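Local coordinates for protein LbaCas13a H328A (C2c2) (Lachnospiraceae bacterium NK4A179, PDB 5WLH) that binds its guide crRNA, here as the precursor form, and probably acts as an RNA-guided, RNA-cleaving CRISPR nuclease, at residues 992-1004 against 1050-1062. Sequence-based numbering, arbitrary orientation.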
loop_
_atom_site.group_PDB
_atom_site.type_symbol
_atom_site.label_atom_id
_atom_site.label_comp_id
_atom_site.label_asym_id
_atom_site.label_seq_id
_atom_site.Cartn_x
_atom_site.Cartn_y
_atom_site.Cartn_z
ATOM N N ALA A 992 20.202 -4.499 -35.170
ATOM C CA ALA A 992 21.081 -3.341 -35.046
ATOM C C ALA A 992 20.294 -2.041 -35.112
ATOM O O ALA A 992 20.610 -1.075 -34.407
ATOM C CB ALA A 992 22.148 -3.378 -36.140
ATOM N N GLU A 993 19.262 -1.994 -35.957
ATOM C CA GLU A 993 18.417 -0.804 -36.016
ATOM C C GLU A 993 17.639 -0.609 -34.722
ATOM O O GLU A 993 17.402 0.531 -34.302
ATOM C CB GLU A 993 17.458 -0.900 -37.203
ATOM C CG GLU A 993 16.536 0.300 -37.353
ATOM C CD GLU A 993 15.791 0.301 -38.673
ATOM O OE1 GLU A 993 15.260 1.366 -39.057
ATOM O OE2 GLU A 993 15.737 -0.766 -39.326
ATOM N N TYR A 994 17.228 -1.703 -34.080
ATOM C CA TYR A 994 16.553 -1.586 -32.793
ATOM C C TYR A 994 17.500 -1.052 -31.721
ATOM O O TYR A 994 17.122 -0.179 -30.930
ATOM C CB TYR A 994 15.975 -2.939 -32.386
ATOM C CG TYR A 994 14.987 -2.840 -31.256
ATOM C CD1 TYR A 994 13.668 -2.482 -31.491
ATOM C CD2 TYR A 994 15.381 -3.079 -29.946
ATOM C CE1 TYR A 994 12.762 -2.378 -30.458
ATOM C CE2 TYR A 994 14.488 -2.978 -28.907
ATOM C CZ TYR A 994 13.181 -2.626 -29.166
ATOM O OH TYR A 994 12.293 -2.525 -28.124
ATOM N N ILE A 995 18.737 -1.556 -31.690
ATOM C CA ILE A 995 19.737 -1.071 -30.739
ATOM C C ILE A 995 19.943 0.431 -30.879
ATOM O O ILE A 995 20.185 1.130 -29.887
ATOM C CB ILE A 995 21.058 -1.842 -30.936
ATOM C CG1 ILE A 995 20.840 -3.335 -30.703
ATOM C CG2 ILE A 995 22.148 -1.290 -30.039
ATOM C CD1 ILE A 995 21.880 -4.214 -31.358
ATOM N N SER A 996 19.831 0.954 -32.103
ATOM C CA SER A 996 20.020 2.377 -32.359
ATOM C C SER A 996 18.980 3.251 -31.673
ATOM O O SER A 996 19.178 4.466 -31.596
ATOM C CB SER A 996 20.012 2.648 -33.869
ATOM O OG SER A 996 18.726 2.444 -34.438
ATOM N N SER A 997 17.884 2.676 -31.174
ATOM C CA SER A 997 16.951 3.471 -30.384
ATOM C C SER A 997 17.569 3.901 -29.062
ATOM O O SER A 997 17.175 4.926 -28.500
ATOM C CB SER A 997 15.670 2.683 -30.116
ATOM O OG SER A 997 15.320 1.864 -31.213
ATOM N N TYR A 998 18.529 3.132 -28.548
ATOM C CA TYR A 998 19.099 3.369 -27.229
ATOM C C TYR A 998 20.590 3.645 -27.249
ATOM O O TYR A 998 21.143 4.042 -26.214
ATOM C CB TYR A 998 18.823 2.165 -26.318
ATOM C CG TYR A 998 17.351 1.821 -26.275
ATOM C CD1 TYR A 998 16.423 2.744 -25.806
ATOM C CD2 TYR A 998 16.885 0.588 -26.724
ATOM C CE1 TYR A 998 15.078 2.448 -25.773
ATOM C CE2 TYR A 998 15.531 0.280 -26.687
ATOM C CZ TYR A 998 14.635 1.218 -26.208
ATOM O OH TYR A 998 13.284 0.935 -26.166
ATOM N N LEU A 999 21.250 3.453 -28.388
ATOM C CA LEU A 999 22.688 3.638 -28.514
ATOM C C LEU A 999 22.972 4.425 -29.781
ATOM O O LEU A 999 22.516 4.048 -30.866
ATOM C CB LEU A 999 23.415 2.290 -28.559
ATOM C CG LEU A 999 24.899 2.312 -28.918
ATOM C CD1 LEU A 999 25.712 2.976 -27.803
ATOM C CD2 LEU A 999 25.378 0.906 -29.175
ATOM N N ASP A 1000 23.720 5.515 -29.640
ATOM C CA ASP A 1000 24.192 6.283 -30.787
ATOM C C ASP A 1000 25.542 5.707 -31.207
ATOM O O ASP A 1000 26.610 6.188 -30.822
ATOM C CB ASP A 1000 24.283 7.762 -30.434
ATOM C CG ASP A 1000 24.640 8.629 -31.622
ATOM O OD1 ASP A 1000 24.886 8.086 -32.721
ATOM O OD2 ASP A 1000 24.668 9.862 -31.451
ATOM N N PHE A 1001 25.488 4.627 -31.996
ATOM C CA PHE A 1001 26.702 4.051 -32.558
ATOM C C PHE A 1001 27.089 4.700 -33.883
ATOM O O PHE A 1001 27.684 4.040 -34.746
ATOM C CB PHE A 1001 26.571 2.531 -32.702
ATOM C CG PHE A 1001 25.354 2.074 -33.453
ATOM C CD1 PHE A 1001 25.321 2.100 -34.837
ATOM C CD2 PHE A 1001 24.263 1.565 -32.774
ATOM C CE1 PHE A 1001 24.211 1.659 -35.529
ATOM C CE2 PHE A 1001 23.149 1.120 -33.461
ATOM C CZ PHE A 1001 23.123 1.168 -34.840
ATOM N N GLU A 1002 26.748 5.981 -34.055
ATOM C CA GLU A 1002 27.190 6.814 -35.173
ATOM C C GLU A 1002 26.718 6.242 -36.513
ATOM O O GLU A 1002 27.504 5.932 -37.409
ATOM C CB GLU A 1002 28.713 7.006 -35.126
ATOM C CG GLU A 1002 29.177 7.858 -33.928
ATOM C CD GLU A 1002 30.660 7.716 -33.614
ATOM O OE1 GLU A 1002 31.387 7.073 -34.403
ATOM O OE2 GLU A 1002 31.104 8.249 -32.572
ATOM N N TYR A 1003 25.398 6.116 -36.632
ATOM C CA TYR A 1003 24.787 5.618 -37.857
ATOM C C TYR A 1003 24.977 6.633 -38.981
ATOM O O TYR A 1003 24.552 7.786 -38.863
ATOM C CB TYR A 1003 23.303 5.336 -37.629
ATOM C CG TYR A 1003 22.554 4.882 -38.859
ATOM C CD1 TYR A 1003 22.923 3.725 -39.534
ATOM C CD2 TYR A 1003 21.477 5.609 -39.343
ATOM C CE1 TYR A 1003 22.240 3.305 -40.658
ATOM C CE2 TYR A 1003 20.784 5.199 -40.473
ATOM C CZ TYR A 1003 21.169 4.044 -41.125
ATOM O OH TYR A 1003 20.479 3.631 -42.246
ATOM N N ASP A 1004 25.613 6.200 -40.072
ATOM C CA ASP A 1004 25.905 7.105 -41.180
ATOM C C ASP A 1004 24.712 7.287 -42.108
ATOM O O ASP A 1004 24.524 8.374 -42.668
ATOM C CB ASP A 1004 27.107 6.587 -41.975
ATOM C CG ASP A 1004 27.077 5.078 -42.165
ATOM O OD1 ASP A 1004 25.966 4.508 -42.274
ATOM O OD2 ASP A 1004 28.165 4.462 -42.204
ATOM N N ARG A 1050 8.853 1.116 -25.794
ATOM C CA ARG A 1050 9.992 1.649 -26.535
ATOM C C ARG A 1050 9.907 3.156 -26.663
ATOM O O ARG A 1050 10.854 3.870 -26.313
ATOM C CB ARG A 1050 10.073 0.998 -27.915
ATOM C CG ARG A 1050 11.252 1.449 -28.757
ATOM C CD ARG A 1050 11.180 0.811 -30.143
ATOM N NE ARG A 1050 11.962 1.541 -31.133
ATOM C CZ ARG A 1050 12.153 1.121 -32.380
ATOM N NH1 ARG A 1050 12.877 1.839 -33.226
ATOM N NH2 ARG A 1050 11.618 -0.024 -32.782
ATOM N N ARG A 1051 8.783 3.660 -27.173
ATOM C CA ARG A 1051 8.664 5.096 -27.399
ATOM C C ARG A 1051 8.782 5.855 -26.090
ATOM O O ARG A 1051 9.384 6.931 -26.036
ATOM C CB ARG A 1051 7.342 5.409 -28.097
ATOM C CG ARG A 1051 7.217 4.769 -29.482
ATOM C CD ARG A 1051 6.409 5.635 -30.433
ATOM N NE ARG A 1051 5.007 5.760 -30.042
ATOM C CZ ARG A 1051 4.392 6.922 -29.833
ATOM N NH1 ARG A 1051 5.059 8.054 -29.972
ATOM N NH2 ARG A 1051 3.111 6.952 -29.487
ATOM N N PHE A 1052 8.249 5.288 -25.006
ATOM C CA PHE A 1052 8.394 5.921 -23.699
ATOM C C PHE A 1052 9.864 6.032 -23.302
ATOM O O PHE A 1052 10.343 7.114 -22.929
ATOM C CB PHE A 1052 7.599 5.121 -22.661
ATOM C CG PHE A 1052 7.992 5.404 -21.244
ATOM C CD1 PHE A 1052 7.547 6.555 -20.613
ATOM C CD2 PHE A 1052 8.778 4.510 -20.530
ATOM C CE1 PHE A 1052 7.890 6.818 -19.296
ATOM C CE2 PHE A 1052 9.131 4.778 -19.219
ATOM C CZ PHE A 1052 8.685 5.935 -18.606
ATOM N N LEU A 1053 10.598 4.919 -23.378
ATOM C CA LEU A 1053 12.005 4.937 -22.988
ATOM C C LEU A 1053 12.804 5.917 -23.843
ATOM O O LEU A 1053 13.643 6.656 -23.321
ATOM C CB LEU A 1053 12.599 3.536 -23.083
ATOM C CG LEU A 1053 12.113 2.596 -21.975
ATOM C CD1 LEU A 1053 12.435 1.168 -22.343
ATOM C CD2 LEU A 1053 12.759 2.965 -20.641
ATOM N N GLU A 1054 12.539 5.951 -25.156
ATOM C CA GLU A 1054 13.206 6.926 -26.022
ATOM C C GLU A 1054 12.869 8.358 -25.630
ATOM O O GLU A 1054 13.700 9.261 -25.793
ATOM C CB GLU A 1054 12.820 6.702 -27.485
ATOM C CG GLU A 1054 13.242 5.368 -28.056
ATOM C CD GLU A 1054 12.541 5.065 -29.368
ATOM O OE1 GLU A 1054 11.429 5.578 -29.583
ATOM O OE2 GLU A 1054 13.103 4.321 -30.191
ATOM N N LYS A 1055 11.660 8.594 -25.123
ATOM C CA LYS A 1055 11.252 9.950 -24.784
ATOM C C LYS A 1055 11.813 10.428 -23.454
ATOM O O LYS A 1055 11.882 11.639 -23.227
ATOM C CB LYS A 1055 9.723 10.052 -24.769
ATOM C CG LYS A 1055 9.101 10.170 -26.164
ATOM C CD LYS A 1055 7.621 9.824 -26.166
ATOM C CE LYS A 1055 7.106 9.604 -27.578
ATOM N NZ LYS A 1055 7.297 10.819 -28.428
ATOM N N ILE A 1056 12.216 9.531 -22.562
ATOM C CA ILE A 1056 12.616 9.959 -21.226
ATOM C C ILE A 1056 14.102 9.806 -20.978
ATOM O O ILE A 1056 14.580 10.230 -19.913
ATOM C CB ILE A 1056 11.807 9.227 -20.132
ATOM C CG1 ILE A 1056 12.080 7.729 -20.188
ATOM C CG2 ILE A 1056 10.311 9.551 -20.274
ATOM C CD1 ILE A 1056 12.391 7.117 -18.835
ATOM N N THR A 1057 14.851 9.217 -21.907
ATOM C CA THR A 1057 16.285 9.049 -21.745
ATOM C C THR A 1057 17.003 9.585 -22.973
ATOM O O THR A 1057 16.398 9.856 -24.015
ATOM C CB THR A 1057 16.668 7.580 -21.539
ATOM O OG1 THR A 1057 16.142 6.803 -22.621
ATOM C CG2 THR A 1057 16.108 7.070 -20.238
ATOM N N ASP A 1058 18.313 9.744 -22.828
ATOM C CA ASP A 1058 19.199 10.032 -23.944
ATOM C C ASP A 1058 19.952 8.766 -24.320
ATOM O O ASP A 1058 20.355 7.990 -23.448
ATOM C CB ASP A 1058 20.198 11.135 -23.589
ATOM C CG ASP A 1058 19.522 12.425 -23.177
ATOM O OD1 ASP A 1058 18.495 12.783 -23.792
ATOM O OD2 ASP A 1058 20.021 13.079 -22.236
ATOM N N ARG A 1059 20.150 8.569 -25.618
ATOM C CA ARG A 1059 20.904 7.420 -26.086
ATOM C C ARG A 1059 22.309 7.423 -25.498
ATOM O O ARG A 1059 22.909 8.474 -25.264
ATOM C CB ARG A 1059 20.977 7.421 -27.610
ATOM C CG ARG A 1059 19.633 7.274 -28.278
ATOM C CD ARG A 1059 19.790 6.907 -29.729
ATOM N NE ARG A 1059 20.278 8.033 -30.518
ATOM C CZ ARG A 1059 20.592 7.957 -31.809
ATOM N NH1 ARG A 1059 20.472 6.805 -32.458
ATOM N NH2 ARG A 1059 21.026 9.035 -32.448
ATOM N N VAL A 1060 22.824 6.221 -25.239
ATOM C CA VAL A 1060 24.225 6.080 -24.876
ATOM C C VAL A 1060 25.083 6.660 -25.992
ATOM O O VAL A 1060 24.806 6.464 -27.184
ATOM C CB VAL A 1060 24.565 4.605 -24.609
ATOM C CG1 VAL A 1060 26.029 4.455 -24.173
ATOM C CG2 VAL A 1060 23.617 4.027 -23.551
ATOM N N SER A 1061 26.120 7.388 -25.607
ATOM C CA SER A 1061 26.972 8.118 -26.529
ATOM C C SER A 1061 28.395 7.585 -26.466
ATOM O O SER A 1061 28.777 6.851 -25.550
ATOM C CB SER A 1061 26.981 9.610 -26.192
ATOM O OG SER A 1061 27.597 9.804 -24.934
ATOM N N ARG A 1062 29.194 7.991 -27.456
ATOM C CA ARG A 1062 30.624 7.707 -27.411
ATOM C C ARG A 1062 31.243 8.233 -26.119
ATOM O O ARG A 1062 31.989 7.519 -25.437
ATOM C CB ARG A 1062 31.316 8.315 -28.634
ATOM C CG ARG A 1062 32.825 8.101 -28.656
ATOM C CD ARG A 1062 33.435 8.571 -29.973
ATOM N NE ARG A 1062 33.217 7.624 -31.065
ATOM C CZ ARG A 1062 33.921 6.508 -31.244
ATOM N NH1 ARG A 1062 34.887 6.179 -30.392
ATOM N NH2 ARG A 1062 33.653 5.714 -32.271
HETATM O O HOH W 1 27.713 8.443 -29.802
#
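Arg1059 lays its side chain along the loop that follows helix 988-995. Its CB rests against Tyr998 O, CG packs 3.4 Å from Ser997 O, and CD reaches Ser996 O; a bend at chi3 (-72°) then brings NH1 back to the same Ser996 O. NH1 donates to Ser996 O (2.8 Å), with the carbonyl and guanidinium planes both containing the bond, while Asp1000 CB covers one face of the group. The Asp1000 carboxylate stacks on the guanidinium, planes 10° apart; OD2 lies well out of the guanidinium plane, and its long salt bridge to Arg1059 NH2 (3.9 Å) is one of charges. Between the backbones, Val1060 N donates to Tyr998 O (2.9 Å) and Asp1000 N to Val1060 O (2.8 Å), a single beta bridge centred on Leu999 and Val1060. Farther on, Arg1062 NE makes a nearly straight 2.7 Å bond to the syn side of Glu1002 OE2, and NH2 a weak one to OE1. A leucine in place of Arg1062 would probably leave the Glu1002 carboxylate without its countercharge and freer to turn. At the other end, Tyr998 CE1 makes an apolar contact with Leu1053 CB (3.8 Å). The bridge thus ties the loop after helix 988-995 to the linker between helices 1050-1056 and 1062-1075, with helices 1039-1047 and 1106-1145 packing against Tyr998.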